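Local coordinates for protein lactococcal phage P2 ORF15 (Lactococcus phage p2, PDB 2WZP) that probably acts as a distal tail protein, forming the central hub of the host-recognition baseplate at the end of the phage tail, at residues Tyr57-Leu62 with Ile89-Glu94; Leu231-Pro236 with Asp264-Asn269; Ala240-Leu245 with Ile310-Ala315. All coordinates share one frame; numbering follows the deposited sequence.

How the contacts relate
Contact 1 lies in the N-terminal domain of the distal tail protein, contacts 2 and 3 in its C-terminal domain. The centre of contact 1 lies about 44 Å from that of contact 2 and about 43 Å from that of contact 3, on the other side of the chain's centre. Contacts 2 and 3 are close neighbours, with centres about 9 Å apart. Their segments alternate along the chain, and strands 224-233 and 312-322 run side by side in one sheet. Contacts 2 and 3 touch directly: Y232 O lies 2.8 Å from S313 N, a probable hydrogen bond, and CB of L231 packs on CD1 of L312. Contacts 1 and 2 also come near other chains of the assembly.

Contact 1: residues Tyr57-Leu62 with Ile89-Glu94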
# COMPACT_ATOMS: atom_id res chain seq x y z
N TYR M 57 14.32 -12.45 -20.43
CA TYR M 57 13.86 -11.07 -20.51
C TYR M 57 14.26 -10.36 -19.24
O TYR M 57 14.37 -10.98 -18.19
CB TYR M 57 12.32 -11.02 -20.61
CG TYR M 57 11.75 -11.62 -21.88
CD1 TYR M 57 11.62 -10.86 -23.03
CD2 TYR M 57 11.30 -12.94 -21.91
CE1 TYR M 57 11.11 -11.40 -24.21
CE2 TYR M 57 10.75 -13.49 -23.08
CZ TYR M 57 10.66 -12.72 -24.23
OH TYR M 57 10.12 -13.22 -25.39
N GLN M 58 14.45 -9.05 -19.35
CA GLN M 58 14.68 -8.13 -18.25
C GLN M 58 15.76 -8.51 -17.23
O GLN M 58 15.43 -8.79 -16.07
CB GLN M 58 13.35 -7.82 -17.55
CG GLN M 58 12.38 -7.02 -18.42
CD GLN M 58 10.96 -7.24 -17.99
OE1 GLN M 58 10.59 -7.03 -16.82
NE2 GLN M 58 10.13 -7.69 -18.91
N PRO M 59 17.06 -8.46 -17.62
CA PRO M 59 18.13 -8.72 -16.62
C PRO M 59 17.99 -7.73 -15.47
O PRO M 59 17.76 -6.53 -15.71
CB PRO M 59 19.42 -8.46 -17.40
CG PRO M 59 19.01 -7.65 -18.59
CD PRO M 59 17.63 -8.09 -18.93
N SER M 60 18.07 -8.23 -14.24
CA SER M 60 17.91 -7.40 -13.04
C SER M 60 18.90 -6.25 -13.04
O SER M 60 18.51 -5.10 -12.88
CB SER M 60 17.98 -8.23 -11.78
OG SER M 60 19.20 -8.95 -11.73
N ASN M 61 20.19 -6.56 -13.29
CA ASN M 61 21.24 -5.54 -13.31
C ASN M 61 22.49 -6.09 -13.97
O ASN M 61 23.03 -7.10 -13.53
CB ASN M 61 21.56 -5.11 -11.89
CG ASN M 61 22.40 -3.88 -11.72
OD1 ASN M 61 22.79 -3.18 -12.67
ND2 ASN M 61 22.72 -3.59 -10.47
N LEU M 62 22.94 -5.41 -15.02
CA LEU M 62 24.18 -5.71 -15.73
C LEU M 62 25.25 -4.69 -15.32
O LEU M 62 26.34 -4.65 -15.89
CB LEU M 62 23.95 -5.65 -17.26
CG LEU M 62 22.94 -6.62 -17.85
CD1 LEU M 62 22.79 -6.34 -19.31
CD2 LEU M 62 23.32 -8.09 -17.58
N ILE M 89 22.73 -11.89 -11.67
CA ILE M 89 21.82 -11.55 -12.75
C ILE M 89 20.58 -12.41 -12.63
O ILE M 89 20.65 -13.64 -12.70
CB ILE M 89 22.40 -11.58 -14.19
CG1 ILE M 89 23.80 -10.94 -14.26
CG2 ILE M 89 21.41 -10.89 -15.16
CD1 ILE M 89 24.56 -11.10 -15.65
N GLU M 90 19.45 -11.75 -12.47
CA GLU M 90 18.18 -12.42 -12.45
C GLU M 90 17.47 -12.05 -13.75
O GLU M 90 17.50 -10.90 -14.17
CB GLU M 90 17.37 -12.00 -11.24
CG GLU M 90 16.08 -12.79 -11.09
CD GLU M 90 15.20 -12.26 -10.00
OE1 GLU M 90 14.05 -11.87 -10.30
OE2 GLU M 90 15.65 -12.24 -8.83
N PHE M 91 16.92 -13.06 -14.42
CA PHE M 91 16.18 -12.89 -15.66
C PHE M 91 14.78 -13.49 -15.46
O PHE M 91 14.58 -14.34 -14.59
CB PHE M 91 16.85 -13.69 -16.78
CG PHE M 91 18.17 -13.21 -17.30
CD1 PHE M 91 18.24 -12.23 -18.28
CD2 PHE M 91 19.35 -13.84 -16.92
CE1 PHE M 91 19.46 -11.84 -18.82
CE2 PHE M 91 20.58 -13.46 -17.47
CZ PHE M 91 20.62 -12.46 -18.41
N LYS M 92 13.83 -13.03 -16.27
CA LYS M 92 12.50 -13.57 -16.40
C LYS M 92 12.72 -14.70 -17.44
O LYS M 92 13.33 -14.45 -18.49
CB LYS M 92 11.54 -12.51 -16.98
CG LYS M 92 10.92 -11.59 -15.96
CD LYS M 92 9.79 -10.79 -16.60
CE LYS M 92 9.00 -9.98 -15.61
NZ LYS M 92 9.77 -8.84 -15.03
N LEU M 93 12.29 -15.92 -17.13
CA LEU M 93 12.47 -17.08 -18.01
C LEU M 93 11.08 -17.47 -18.51
O LEU M 93 10.17 -17.76 -17.72
CB LEU M 93 13.20 -18.22 -17.23
CG LEU M 93 13.27 -19.66 -17.79
CD1 LEU M 93 14.32 -19.78 -18.84
CD2 LEU M 93 13.71 -20.61 -16.72
N GLU M 94 10.90 -17.35 -19.81
CA GLU M 94 9.64 -17.62 -20.48
C GLU M 94 9.81 -18.71 -21.54
O GLU M 94 10.85 -18.74 -22.23
CB GLU M 94 9.11 -16.33 -21.09
CG GLU M 94 8.28 -15.52 -20.10
CD GLU M 94 7.53 -14.33 -20.68
OE1 GLU M 94 7.15 -14.36 -21.87
OE2 GLU M 94 7.30 -13.36 -19.91
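P59 packs its CB against F91 CE1 at 3.7 Å, the two rings meeting at a slant. The pair sits at the margin of the large antiparallel sheet of the N-terminal domain. Here strand 54-57 is outermost within the chain, and the loop after it still follows strand 89-95. P59 CB also lies 3.9 Å from I89 CG2. That methyl in turn lies over one face of the F91 ring, toward its rim. L62 extends the apolar cluster, with its CD2 3.8 Å from I89 CD1. Y33 of strand 32-36 touches both P59 and L62.

Toward the other end, Y57 and K92 form a hydrogen-bonded antiparallel pair. K92 N donates to Y57 O at 2.9 Å, and Y57 N donates back to K92 O. The Y57 ring turns its edge to CB of E94. At S60 the link is half side chain. S60 N donates to E90 O at 2.7 Å. Its OG, set between the backbone N and the carbonyl carbon (chi1 56°), accepts from E90 N at 2.9 Å. On the solvent side, K92 bends at its last torsion and NZ donates to Q58 OE1 at 2.7 Å, coming from above the amide plane, 47° out of it.

Contact 2: residues Leu231-Pro236 with Asp264-Asn269; sequences LYPKLP and DYILIN
The carbonyl oxygen of L231 takes two groups from the facing strand. I266 N donates to L231 O at 2.9 Å, and the CA-H of Y265 makes a further CH...O contact with it. This is an antiparallel sheet pairing in the C-terminal domain, between the end of strand 224-233 and the start of strand 265-269. L231 and I266 form a hydrogen-bonded pair, completed by a nearly straight bond from L231 N to I266 O at 2.8 Å. Just before it, D264 and Y265 both face W280 on the next strand, which makes a classic beta bulge.

The two tyrosines share one face of the sheet. Their side chains lie alongside each other and point the same way. The ring planes of Y232 and Y265 are 53° apart and their centroids 6.0 Å apart, so the pair is oblique. The closest touch is made by Y232 CE1 on Y265 CB, at 3.6 Å. The Y265 ring also stacks with W280. Apolar side chains of another protein's chain pack on both tyrosines.

The other face is apolar. P233 CG meets CD1 of I266 at 4.0 Å. L231 CD1 touches I268 CD1 at 4.1 Å, the two side chains crossing at about a right angle. L312, A315 and F317 of the neighbouring strand add to this layer around L231. Past the paired residues, a water bridges P233, at the end of its strand, and D264, just before the other. It donates to D264 O at 2.9 Å and, weakly, to P233 O at 3.3 Å.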
# COMPACT_ATOMS: atom_id res chain seq x y z
N LEU M 231 53.35 -24.02 -24.08
CA LEU M 231 54.75 -23.61 -24.11
C LEU M 231 55.59 -24.70 -24.73
O LEU M 231 55.44 -25.87 -24.35
CB LEU M 231 55.26 -23.29 -22.68
CG LEU M 231 54.34 -22.49 -21.70
CD1 LEU M 231 55.00 -22.34 -20.34
CD2 LEU M 231 54.01 -21.12 -22.21
N TYR M 232 56.46 -24.34 -25.70
CA TYR M 232 57.37 -25.29 -26.35
C TYR M 232 58.83 -25.01 -25.91
O TYR M 232 59.48 -24.10 -26.44
CB TYR M 232 57.20 -25.30 -27.89
CG TYR M 232 55.83 -25.75 -28.36
CD1 TYR M 232 55.54 -27.10 -28.52
CD2 TYR M 232 54.83 -24.82 -28.63
CE1 TYR M 232 54.29 -27.52 -28.97
CE2 TYR M 232 53.57 -25.23 -29.08
CZ TYR M 232 53.31 -26.58 -29.27
OH TYR M 232 52.08 -27.01 -29.69
N PRO M 233 59.35 -25.79 -24.92
CA PRO M 233 60.75 -25.58 -24.47
C PRO M 233 61.80 -25.76 -25.56
O PRO M 233 61.58 -26.49 -26.53
CB PRO M 233 60.93 -26.56 -23.30
CG PRO M 233 59.53 -27.07 -22.97
CD PRO M 233 58.70 -26.91 -24.19
N LYS M 234 62.92 -25.04 -25.44
CA LYS M 234 63.99 -25.07 -26.43
C LYS M 234 65.12 -26.01 -26.04
O LYS M 234 65.31 -27.03 -26.71
CB LYS M 234 64.51 -23.64 -26.72
CG LYS M 234 65.29 -23.50 -28.02
CD LYS M 234 65.49 -22.05 -28.38
CE LYS M 234 65.81 -21.86 -29.85
NZ LYS M 234 64.90 -20.85 -30.49
N LEU M 235 65.93 -25.63 -25.04
CA LEU M 235 67.09 -26.38 -24.58
C LEU M 235 66.77 -27.34 -23.46
O LEU M 235 66.03 -27.01 -22.52
CB LEU M 235 68.23 -25.43 -24.16
CG LEU M 235 68.73 -24.41 -25.18
CD1 LEU M 235 69.70 -23.45 -24.55
CD2 LEU M 235 69.33 -25.09 -26.40
N PRO M 236 67.36 -28.55 -23.52
CA PRO M 236 67.12 -29.52 -22.44
C PRO M 236 68.04 -29.22 -21.24
O PRO M 236 69.11 -28.65 -21.41
CB PRO M 236 67.47 -30.87 -23.10
CG PRO M 236 67.89 -30.55 -24.53
CD PRO M 236 68.27 -29.12 -24.53
N ASP M 264 57.29 -32.51 -24.40
CA ASP M 264 57.00 -32.06 -25.77
C ASP M 264 56.48 -30.61 -25.78
O ASP M 264 56.84 -29.82 -26.66
CB ASP M 264 55.98 -33.00 -26.44
CG ASP M 264 56.42 -34.45 -26.59
OD1 ASP M 264 57.65 -34.71 -26.59
OD2 ASP M 264 55.54 -35.32 -26.75
N TYR M 265 55.64 -30.28 -24.79
CA TYR M 265 55.07 -28.98 -24.51
C TYR M 265 54.52 -28.98 -23.10
O TYR M 265 54.30 -30.06 -22.53
CB TYR M 265 53.98 -28.60 -25.51
CG TYR M 265 52.78 -29.51 -25.55
CD1 TYR M 265 52.72 -30.58 -26.44
CD2 TYR M 265 51.64 -29.23 -24.80
CE1 TYR M 265 51.59 -31.39 -26.52
CE2 TYR M 265 50.50 -30.04 -24.87
CZ TYR M 265 50.49 -31.12 -25.72
OH TYR M 265 49.36 -31.91 -25.81
N ILE M 266 54.32 -27.78 -22.54
CA ILE M 266 53.78 -27.56 -21.21
C ILE M 266 52.49 -26.76 -21.35
O ILE M 266 52.48 -25.75 -22.04
CB ILE M 266 54.80 -26.77 -20.34
CG1 ILE M 266 56.12 -27.57 -20.16
CG2 ILE M 266 54.18 -26.35 -18.98
CD1 ILE M 266 57.34 -26.70 -19.67
N LEU M 267 51.43 -27.17 -20.67
CA LEU M 267 50.16 -26.44 -20.68
C LEU M 267 49.99 -25.72 -19.35
O LEU M 267 50.15 -26.32 -18.29
CB LEU M 267 48.98 -27.38 -20.99
CG LEU M 267 47.60 -26.72 -21.17
CD1 LEU M 267 46.76 -27.50 -22.15
CD2 LEU M 267 46.87 -26.63 -19.87
N ILE M 268 49.71 -24.43 -19.43
CA ILE M 268 49.47 -23.58 -18.25
C ILE M 268 48.09 -22.93 -18.32
O ILE M 268 47.62 -22.64 -19.41
CB ILE M 268 50.60 -22.57 -17.91
CG1 ILE M 268 50.82 -21.54 -19.03
CG2 ILE M 268 51.92 -23.30 -17.56
CD1 ILE M 268 51.75 -20.38 -18.68
N ASN M 269 47.42 -22.75 -17.16
CA ASN M 269 46.15 -22.07 -17.07
C ASN M 269 46.03 -21.40 -15.73
O ASN M 269 45.95 -22.09 -14.71
CB ASN M 269 44.96 -22.98 -17.36
CG ASN M 269 43.69 -22.21 -17.61
OD1 ASN M 269 43.53 -21.01 -17.25
ND2 ASN M 269 42.76 -22.90 -18.19
O HOH W 1 59.38 -28.76 -27.61

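Contact 3: residues Ala240-Leu245 with Ile310-Ala315; sequences AGVRFL and INLSKA
I310 carries CG1 opposite its carbonyl carbon (chi1 -63°) and extends onward, which lays CD1 along strand 240-246. There CD1 comes 3.7 Å from R243 CB, and the two side chains cross at about a right angle. L312 has a similar first torsion (chi1 -52°), and its two methyls part over the strand. CD2 meets A240 CB at 3.8 Å. CD1 sits beside G241 O and also reaches V242 CG1 at 4.0 Å.

Between these side-chain contacts, G241 and I310 form a hydrogen-bonded antiparallel pair. G241 N donates to I310 O at 3.0 Å. I310 N donates back to G241 O at 2.7 Å, but from above the carbonyl plane, 39° out of it. The CA-H of A240 also points at I310 O, as a CH...O contact. With no side chain on G241, the side of the sheet that carries I310 holds only the isoleucine at this pair.

The pairing stops at N311, whose backbone is in the left-handed region. Its OD1 accepts from L235 N, tying this turn to the loop after strand 224-233. R243 runs out past I310 in an extended chain. Its guanidinium makes salt bridges with E251 through NH1 and with E308 through NE. CD2 of L245 lies over the centre of one guanidinium face.

The contact marks a switch between sheets. Strand 240-246 runs between strands 251-257 and 305-310 in a four-stranded antiparallel sheet. I310 ends strand 305-310. The chain then turns a corner at S313, and the strand that follows joins the six-stranded sheet beside strand 224-233. L231 and P233 of strand 224-233 touch V242 and A240, respectively, so the two sheets meet here through apolar side chains.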
# COMPACT_ATOMS: atom_id res chain seq x y z
N ALA M 240 62.31 -23.72 -18.12
CA ALA M 240 61.48 -23.09 -19.13
C ALA M 240 60.18 -22.55 -18.53
O ALA M 240 59.67 -23.06 -17.53
CB ALA M 240 61.15 -24.08 -20.23
N GLY M 241 59.68 -21.51 -19.17
CA GLY M 241 58.42 -20.89 -18.79
C GLY M 241 58.32 -19.52 -19.40
O GLY M 241 58.82 -19.30 -20.50
N VAL M 242 57.70 -18.59 -18.68
CA VAL M 242 57.47 -17.20 -19.08
C VAL M 242 57.69 -16.26 -17.91
O VAL M 242 57.45 -16.64 -16.76
CB VAL M 242 56.03 -17.00 -19.67
CG1 VAL M 242 55.86 -17.75 -20.99
CG2 VAL M 242 54.94 -17.40 -18.66
N ARG M 243 58.12 -15.01 -18.19
CA ARG M 243 58.27 -13.97 -17.17
C ARG M 243 57.52 -12.71 -17.54
O ARG M 243 57.32 -12.42 -18.72
CB ARG M 243 59.72 -13.68 -16.80
CG ARG M 243 60.53 -12.95 -17.85
CD ARG M 243 61.94 -12.86 -17.34
NE ARG M 243 62.74 -11.92 -18.10
CZ ARG M 243 63.52 -10.99 -17.57
NH1 ARG M 243 63.61 -10.86 -16.25
NH2 ARG M 243 64.23 -10.19 -18.35
N PHE M 244 57.09 -11.95 -16.52
CA PHE M 244 56.31 -10.74 -16.70
C PHE M 244 57.08 -9.58 -16.15
O PHE M 244 57.59 -9.65 -15.03
CB PHE M 244 54.94 -10.86 -16.00
CG PHE M 244 54.00 -11.82 -16.69
CD1 PHE M 244 53.09 -11.36 -17.64
CD2 PHE M 244 54.04 -13.18 -16.41
CE1 PHE M 244 52.25 -12.25 -18.30
CE2 PHE M 244 53.21 -14.07 -17.09
CZ PHE M 244 52.32 -13.61 -18.03
N LEU M 245 57.15 -8.51 -16.94
CA LEU M 245 57.85 -7.28 -16.62
C LEU M 245 56.88 -6.12 -16.56
O LEU M 245 55.99 -6.03 -17.40
CB LEU M 245 58.92 -7.00 -17.70
CG LEU M 245 59.80 -8.15 -18.23
CD1 LEU M 245 60.65 -7.66 -19.34
CD2 LEU M 245 60.75 -8.69 -17.17
N ILE M 310 60.90 -17.84 -21.53
CA ILE M 310 62.11 -18.34 -20.88
C ILE M 310 62.38 -19.70 -21.49
O ILE M 310 61.60 -20.64 -21.25
CB ILE M 310 62.09 -18.37 -19.33
CG1 ILE M 310 61.95 -16.94 -18.76
CG2 ILE M 310 63.38 -19.08 -18.81
CD1 ILE M 310 61.54 -16.87 -17.48
N ASN M 311 63.43 -19.77 -22.32
CA ASN M 311 63.88 -20.99 -22.98
C ASN M 311 62.76 -21.68 -23.75
O ASN M 311 62.59 -22.89 -23.66
CB ASN M 311 64.58 -21.92 -21.97
CG ASN M 311 65.13 -23.16 -22.55
OD1 ASN M 311 65.55 -23.18 -23.70
ND2 ASN M 311 65.08 -24.24 -21.79
N LEU M 312 62.00 -20.90 -24.54
CA LEU M 312 60.92 -21.45 -25.36
C LEU M 312 61.16 -21.10 -26.79
O LEU M 312 61.61 -19.97 -27.09
CB LEU M 312 59.51 -20.94 -24.97
CG LEU M 312 59.06 -21.04 -23.50
CD1 LEU M 312 57.68 -20.44 -23.34
CD2 LEU M 312 59.05 -22.49 -23.02
N SER M 313 60.83 -22.02 -27.70
CA SER M 313 60.94 -21.73 -29.11
C SER M 313 59.67 -21.01 -29.58
O SER M 313 59.73 -20.18 -30.48
CB SER M 313 61.18 -23.01 -29.89
OG SER M 313 60.13 -23.95 -29.67
N LYS M 314 58.54 -21.31 -28.95
CA LYS M 314 57.21 -20.82 -29.27
C LYS M 314 56.30 -20.98 -28.04
O LYS M 314 56.57 -21.82 -27.17
CB LYS M 314 56.65 -21.67 -30.43
CG LYS M 314 55.45 -21.10 -31.19
CD LYS M 314 54.90 -22.10 -32.21
CE LYS M 314 54.31 -21.43 -33.43
NZ LYS M 314 53.53 -22.38 -34.28
N ALA M 315 55.23 -20.18 -27.99
CA ALA M 315 54.16 -20.21 -26.99
C ALA M 315 52.87 -19.78 -27.68
O ALA M 315 52.87 -18.84 -28.48
CB ALA M 315 54.47 -19.27 -25.83